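Local coordinates for protein basic helix-loop-helix, putative, expressed (Oryza sativa subsp. japonica, PDB 5LW0) that binds ADP-ribose through the macrodomain described here and, in the whole protein, probably links ADP-ribosylation to repair of DNA interstrand crosslinks, at residues Ile111-Ser116 against Gln181-Thr186; Tyr145-Glu150 against Ser177-Arg182. One frame throughout, in Å; residues are numbered along the deposited sequence. Where two conformers were deposited one is given.

Contact 1: Ile111-Ser116 against Gln181-Thr186; sequences ITQLQS and QREGVT. With AR6 ([(2R,3S,4R,5R)-5-(6-aminopurin-9-yl)-3,4-dihydroxy-oxolan-2-yl]methyl [hydroxy-[[(2R,3S,4R,5S)-3,4,5-trihydroxyoxolan-2-yl]methoxy]phosphoryl] hydrogen phosphate), chain C.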
# COMPACT_ATOMS: atom_id res chain seq x y z
N ILE A 111 -9.04 -4.26 -1.72
CA ILE A 111 -7.71 -4.81 -1.85
C ILE A 111 -7.59 -6.27 -1.46
O ILE A 111 -6.64 -6.93 -1.81
CB ILE A 111 -6.71 -3.91 -1.10
CG1 ILE A 111 -5.33 -4.01 -1.75
CG2 ILE A 111 -6.69 -4.17 0.36
CD1 ILE A 111 -4.37 -2.96 -1.24
N THR A 112 -8.57 -6.77 -0.66
CA THR A 112 -8.60 -8.18 -0.28
C THR A 112 -9.47 -9.04 -1.21
O THR A 112 -9.57 -10.24 -0.97
CB THR A 112 -9.11 -8.35 1.16
OG1 THR A 112 -10.49 -8.02 1.24
CG2 THR A 112 -8.34 -7.46 2.09
N GLN A 113 -10.04 -8.44 -2.26
CA GLN A 113 -10.86 -9.16 -3.21
C GLN A 113 -10.54 -8.75 -4.65
O GLN A 113 -11.45 -8.68 -5.53
CB GLN A 113 -12.34 -8.91 -2.94
CG GLN A 113 -12.78 -9.29 -1.53
CD GLN A 113 -14.31 -9.16 -1.32
OE1 GLN A 113 -15.07 -9.98 -1.77
NE2 GLN A 113 -14.72 -8.11 -0.65
N LEU A 114 -9.26 -8.50 -4.94
CA LEU A 114 -8.94 -8.03 -6.24
C LEU A 114 -9.20 -9.07 -7.36
O LEU A 114 -9.58 -8.68 -8.43
CB LEU A 114 -7.48 -7.55 -6.31
CG LEU A 114 -7.29 -6.28 -5.53
CD1 LEU A 114 -5.79 -5.99 -5.36
CD2 LEU A 114 -8.03 -5.12 -6.14
N GLN A 115 -8.84 -10.33 -7.14
CA GLN A 115 -9.03 -11.37 -8.17
C GLN A 115 -10.50 -11.77 -8.24
O GLN A 115 -11.12 -11.72 -9.33
CB GLN A 115 -8.18 -12.57 -7.89
CG GLN A 115 -8.41 -13.70 -8.90
CD GLN A 115 -7.36 -14.79 -8.78
OE1 GLN A 115 -7.19 -15.40 -7.71
NE2 GLN A 115 -6.67 -15.06 -9.87
N SER A 116 -11.10 -12.02 -7.09
CA SER A 116 -12.49 -12.58 -7.06
C SER A 116 -13.55 -11.56 -7.49
O SER A 116 -14.41 -11.88 -8.36
CB SER A 116 -12.82 -13.17 -5.67
OG SER A 116 -12.78 -12.17 -4.66
N GLN A 181 -5.35 -18.43 -1.02
CA GLN A 181 -6.17 -19.38 -1.77
C GLN A 181 -7.16 -18.71 -2.71
O GLN A 181 -7.31 -19.13 -3.84
CB GLN A 181 -6.90 -20.31 -0.81
CG GLN A 181 -5.95 -21.26 -0.08
CD GLN A 181 -6.57 -21.91 1.14
OE1 GLN A 181 -5.93 -22.75 1.80
NE2 GLN A 181 -7.78 -21.50 1.49
N ARG A 182 -7.81 -17.65 -2.25
CA ARG A 182 -8.90 -17.01 -3.01
C ARG A 182 -8.41 -15.95 -3.94
O ARG A 182 -9.00 -15.72 -5.00
CB ARG A 182 -9.93 -16.38 -2.09
CG ARG A 182 -10.70 -17.35 -1.24
CD ARG A 182 -11.79 -16.63 -0.44
NE ARG A 182 -11.91 -17.17 0.91
CZ ARG A 182 -12.38 -18.39 1.20
NH1 ARG A 182 -12.79 -19.21 0.23
NH2 ARG A 182 -12.45 -18.79 2.47
N GLU A 183 -7.33 -15.24 -3.55
CA GLU A 183 -6.92 -14.06 -4.32
C GLU A 183 -5.51 -14.14 -4.90
O GLU A 183 -5.12 -13.24 -5.66
CB GLU A 183 -7.04 -12.81 -3.46
CG GLU A 183 -8.39 -12.64 -2.77
CD GLU A 183 -9.58 -12.47 -3.73
OE1 GLU A 183 -9.40 -12.01 -4.88
OE2 GLU A 183 -10.72 -12.76 -3.28
N GLY A 184 -4.75 -15.19 -4.58
CA GLY A 184 -3.43 -15.38 -5.14
C GLY A 184 -2.33 -14.53 -4.47
O GLY A 184 -1.21 -14.50 -4.95
N VAL A 185 -2.67 -13.92 -3.35
CA VAL A 185 -1.71 -13.03 -2.64
C VAL A 185 -0.61 -13.92 -2.02
O VAL A 185 -0.90 -14.90 -1.27
CB VAL A 185 -2.39 -12.22 -1.59
CG1 VAL A 185 -1.39 -11.43 -0.74
CG2 VAL A 185 -3.44 -11.28 -2.17
N THR A 186 0.64 -13.57 -2.30
CA THR A 186 1.81 -14.30 -1.80
C THR A 186 2.61 -13.49 -0.75
O THR A 186 3.39 -14.06 0.01
CB THR A 186 2.76 -14.66 -2.95
OG1 THR A 186 3.24 -13.47 -3.58
CG2 THR A 186 2.12 -15.58 -3.96
N1 AR6 C . -9.62 -1.95 0.05
C2 AR6 C . -9.03 -0.87 -0.52
N3 AR6 C . -8.87 0.29 0.08
C4 AR6 C . -9.30 0.47 1.36
C5 AR6 C . -9.90 -0.61 2.08
C6 AR6 C . -10.05 -1.88 1.36
N6 AR6 C . -10.58 -2.95 1.91
N7 AR6 C . -10.23 -0.12 3.37
C8 AR6 C . -9.78 1.15 3.42
N9 AR6 C . -9.21 1.52 2.22
PA AR6 C . -6.57 3.62 6.40
PB AR6 C . -4.23 5.22 7.31
C1' AR6 C . -8.52 2.75 1.87
O1A AR6 C . -7.43 4.45 7.38
O1B AR6 C . -4.92 6.54 7.09
C1D AR6 C . -5.52 1.42 10.40
O1D AR6 C . -6.65 0.77 10.94
C2' AR6 C . -9.05 4.05 2.45
O2' AR6 C . -10.26 4.52 1.78
O2A AR6 C . -6.72 2.15 6.37
O2B AR6 C . -2.79 5.06 6.92
C2D AR6 C . -4.26 1.03 11.23
O2D AR6 C . -4.63 0.24 12.44
C3' AR6 C . -7.84 4.94 2.31
O3' AR6 C . -7.76 5.54 0.99
O3A AR6 C . -5.00 3.97 6.63
C3D AR6 C . -3.60 2.33 11.59
O3D AR6 C . -3.85 2.53 13.00
C4' AR6 C . -6.66 3.98 2.51
O4' AR6 C . -7.18 2.67 2.45
C4D AR6 C . -4.32 3.40 10.73
O4D AR6 C . -5.62 2.88 10.37
C5' AR6 C . -5.94 4.16 3.83
O5' AR6 C . -6.87 4.26 4.93
C5D AR6 C . -3.64 3.73 9.41
O5D AR6 C . -4.35 4.88 8.88

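Contact 2: Tyr145-Glu150 against Ser177-Arg182; sequences YNAAGE and SPLHQR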
# COMPACT_ATOMS: atom_id res chain seq x y z
N TYR A 145 -6.15 -8.16 7.71
CA TYR A 145 -5.96 -9.20 8.73
C TYR A 145 -7.19 -10.13 8.78
O TYR A 145 -7.03 -11.32 8.94
CB TYR A 145 -5.66 -8.56 10.10
CG TYR A 145 -4.24 -8.37 10.36
CD1 TYR A 145 -3.46 -9.43 10.71
CD2 TYR A 145 -3.64 -7.09 10.26
CE1 TYR A 145 -2.10 -9.26 10.99
CE2 TYR A 145 -2.27 -6.93 10.51
CZ TYR A 145 -1.52 -8.03 10.88
OH TYR A 145 -0.15 -7.93 11.09
N ASN A 146 -8.39 -9.57 8.60
CA ASN A 146 -9.64 -10.39 8.56
C ASN A 146 -9.66 -11.33 7.41
O ASN A 146 -9.97 -12.48 7.56
CB ASN A 146 -10.86 -9.52 8.56
CG ASN A 146 -11.13 -8.92 9.92
OD1 ASN A 146 -10.62 -9.40 10.93
ND2 ASN A 146 -11.95 -7.89 9.96
N ALA A 147 -9.16 -10.87 6.25
CA ALA A 147 -9.14 -11.73 5.09
C ALA A 147 -8.06 -12.76 5.15
O ALA A 147 -8.23 -13.87 4.71
CB ALA A 147 -9.01 -10.90 3.82
N ALA A 148 -6.90 -12.37 5.69
CA ALA A 148 -5.75 -13.24 5.70
C ALA A 148 -5.81 -14.29 6.84
O ALA A 148 -5.27 -15.39 6.71
CB ALA A 148 -4.49 -12.41 5.87
N GLY A 149 -6.41 -13.89 7.94
CA GLY A 149 -6.53 -14.73 9.13
C GLY A 149 -5.26 -14.79 9.94
O GLY A 149 -4.30 -14.05 9.71
N GLU A 150 -5.28 -15.64 10.97
CA GLU A 150 -4.20 -15.66 11.93
C GLU A 150 -2.82 -15.98 11.29
O GLU A 150 -1.83 -15.64 11.85
CB GLU A 150 -4.55 -16.67 13.09
CG GLU A 150 -3.36 -17.07 13.97
CD GLU A 150 -2.77 -15.91 14.79
OE1 GLU A 150 -3.49 -14.91 15.04
OE2 GLU A 150 -1.56 -16.00 15.18
N SER A 177 -3.36 -19.45 3.91
CA SER A 177 -4.23 -18.33 4.16
C SER A 177 -5.36 -18.29 3.14
O SER A 177 -5.10 -18.38 1.96
CB SER A 177 -3.45 -17.01 4.09
OG SER A 177 -4.35 -15.93 4.22
N PRO A 178 -6.62 -18.08 3.60
CA PRO A 178 -7.72 -17.90 2.67
C PRO A 178 -7.46 -16.80 1.62
O PRO A 178 -7.86 -16.92 0.47
CB PRO A 178 -8.90 -17.53 3.58
CG PRO A 178 -8.59 -18.23 4.86
CD PRO A 178 -7.09 -18.17 5.00
N LEU A 179 -6.76 -15.73 2.04
CA LEU A 179 -6.41 -14.66 1.11
C LEU A 179 -5.47 -15.14 -0.02
O LEU A 179 -5.61 -14.70 -1.16
CB LEU A 179 -5.78 -13.48 1.86
CG LEU A 179 -5.43 -12.25 1.00
CD1 LEU A 179 -6.66 -11.66 0.31
CD2 LEU A 179 -4.86 -11.21 1.95
N HIS A 180 -4.55 -16.06 0.29
CA HIS A 180 -3.68 -16.65 -0.70
C HIS A 180 -4.56 -17.57 -1.64
O HIS A 180 -4.49 -17.50 -2.85
CB HIS A 180 -2.54 -17.45 0.05
CG HIS A 180 -1.33 -17.78 -0.78
ND1 HIS A 180 -0.03 -17.62 -0.32
CD2 HIS A 180 -1.22 -18.31 -2.02
CE1 HIS A 180 0.81 -18.05 -1.24
NE2 HIS A 180 0.12 -18.47 -2.28
N GLN A 181 -5.35 -18.43 -1.02
CA GLN A 181 -6.17 -19.38 -1.77
C GLN A 181 -7.16 -18.71 -2.71
O GLN A 181 -7.31 -19.13 -3.84
CB GLN A 181 -6.90 -20.31 -0.81
CG GLN A 181 -5.95 -21.26 -0.08
CD GLN A 181 -6.57 -21.91 1.14
OE1 GLN A 181 -5.93 -22.75 1.80
NE2 GLN A 181 -7.78 -21.50 1.49
N ARG A 182 -7.81 -17.65 -2.25
CA ARG A 182 -8.90 -17.01 -3.01
C ARG A 182 -8.41 -15.95 -3.94
O ARG A 182 -9.00 -15.72 -5.00
CB ARG A 182 -9.93 -16.38 -2.09
CG ARG A 182 -10.70 -17.35 -1.24
CD ARG A 182 -11.79 -16.63 -0.44
NE ARG A 182 -11.91 -17.17 0.91
CZ ARG A 182 -12.38 -18.39 1.20
NH1 ARG A 182 -12.79 -19.21 0.23
NH2 ARG A 182 -12.45 -18.79 2.47

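Contact 1: Ile111-Ser116 against Gln181-Thr186
The Gly-Asp-Ile-Thr loop that follows strand 104-108 is a recurrent adenine-binding element of macrodomains, and here the part of the same loop at Leu114-Ser116, helical in its backbone angles, is gripped by Glu183, from the last turn of helix 178-183. The glutamate sets CG anti to its carbonyl carbon (chi1 -51°) and then bends at chi2, which turns the carboxylate onto Gln115 and Ser116. Both of its oxygens work through syn lone pairs towards Ser116: OE1 of Glu183 takes Ser116 N at 2.8 Å, and OE2 of Glu183 receives the hydroxyl OG of Ser116 at a short 2.5 Å. A weak, bent bond from Gln115 N also ends on Glu183 OE1, at 2.9 Å. The backbone N-H and the side-chain hydroxyl of one serine thus meet the two oxygens of one carboxylate, which fixes the rotation of the acid; a small hydroxyl residue suits the site. With an alanine in place of Glu183, the amides of Gln115 and Ser116 and the serine hydroxyl would probably be left without their acceptor, and this part of the loop would be held less firmly against the helix. The methylene of the glutamate is also used, as CG of Glu183 packs on Thr112 O at 3.2 Å. Gly184 ends the helix with a positive phi, easily adopted without a side chain, and its carbonyl takes a bond from Arg121. Within the loop, Asp110 accepts from both Thr112 OG1 and Gln113 NE2, tying the start of the segment together. At that start the backbone faces the ligand: Ile111 N gives a nearly straight bond (175°) to N1 of the adenine at 3.0 Å, while CG2 of Ile111 lies 3.7 Å from the same nitrogen.

Contact 2: Tyr145-Glu150 against Ser177-Arg182
The C-terminal turn of helix 139-148 meets the start of helix 178-183, and the backbones come nearest at Ala148 and Leu179, whose CA atoms are 4.8 Å apart. One chain is leaving its helix here: Gly149 N still closes a bond to Tyr145 O, but Gly149 itself has a positive phi, a conformation that a residue without CB takes readily. The other chain is entering one, with Ser177 as N-cap and Pro178 just after it, where a residue lacking an N-H is no loss. Ser177 turns OG anti to its backbone N (chi1 175°), which lets the hydroxyl serve both helices. Ser177 OG accepts a bond from Leu179 N at 3.3 Å, the capping bond, and donates to Ala148 O at 2.7 Å, meeting that oxygen in the carbonyl plane on a lone pair. A single serine thus makes the hydrogen bond between the end of one helix of this macrodomain's alpha/beta/alpha fold and the beginning of another. Beside this polar link, the small alanines let the helices come close. CB of Leu179 sits 3.8 Å from Ala148 CA, and the leucine fork spreads over the pair, CD2 of Leu179 reaching Ala148 CB at 4.1 Å and CD1 of Leu179 reaching Ala147 CB at 4.3 Å. At the margin, the ring carbon CD of Pro178 lies 3.7 Å from Ala148 O.

How the contacts relate
Helix 178-183 is common to both contacts: contact 2 uses its first turn and contact 1 its last, with centres about 9 Å apart. Contact 2 is the more buried, apolar apart from one neutral serine bond, whereas contact 1 is partly open to solvent and relies on a carboxylate that collects backbone and hydroxyl donors. Thr112 and Leu179 bring the two together, Thr112 O lying 3.5 Å from Leu179 CD1, and Thr112 CB packs 3.7 Å from Ala147 CB. The adenine-binding loop is therefore packed against helix 139-148 as well as helix 178-183, while contact 1 alone includes a residue bonded to ADP-ribose.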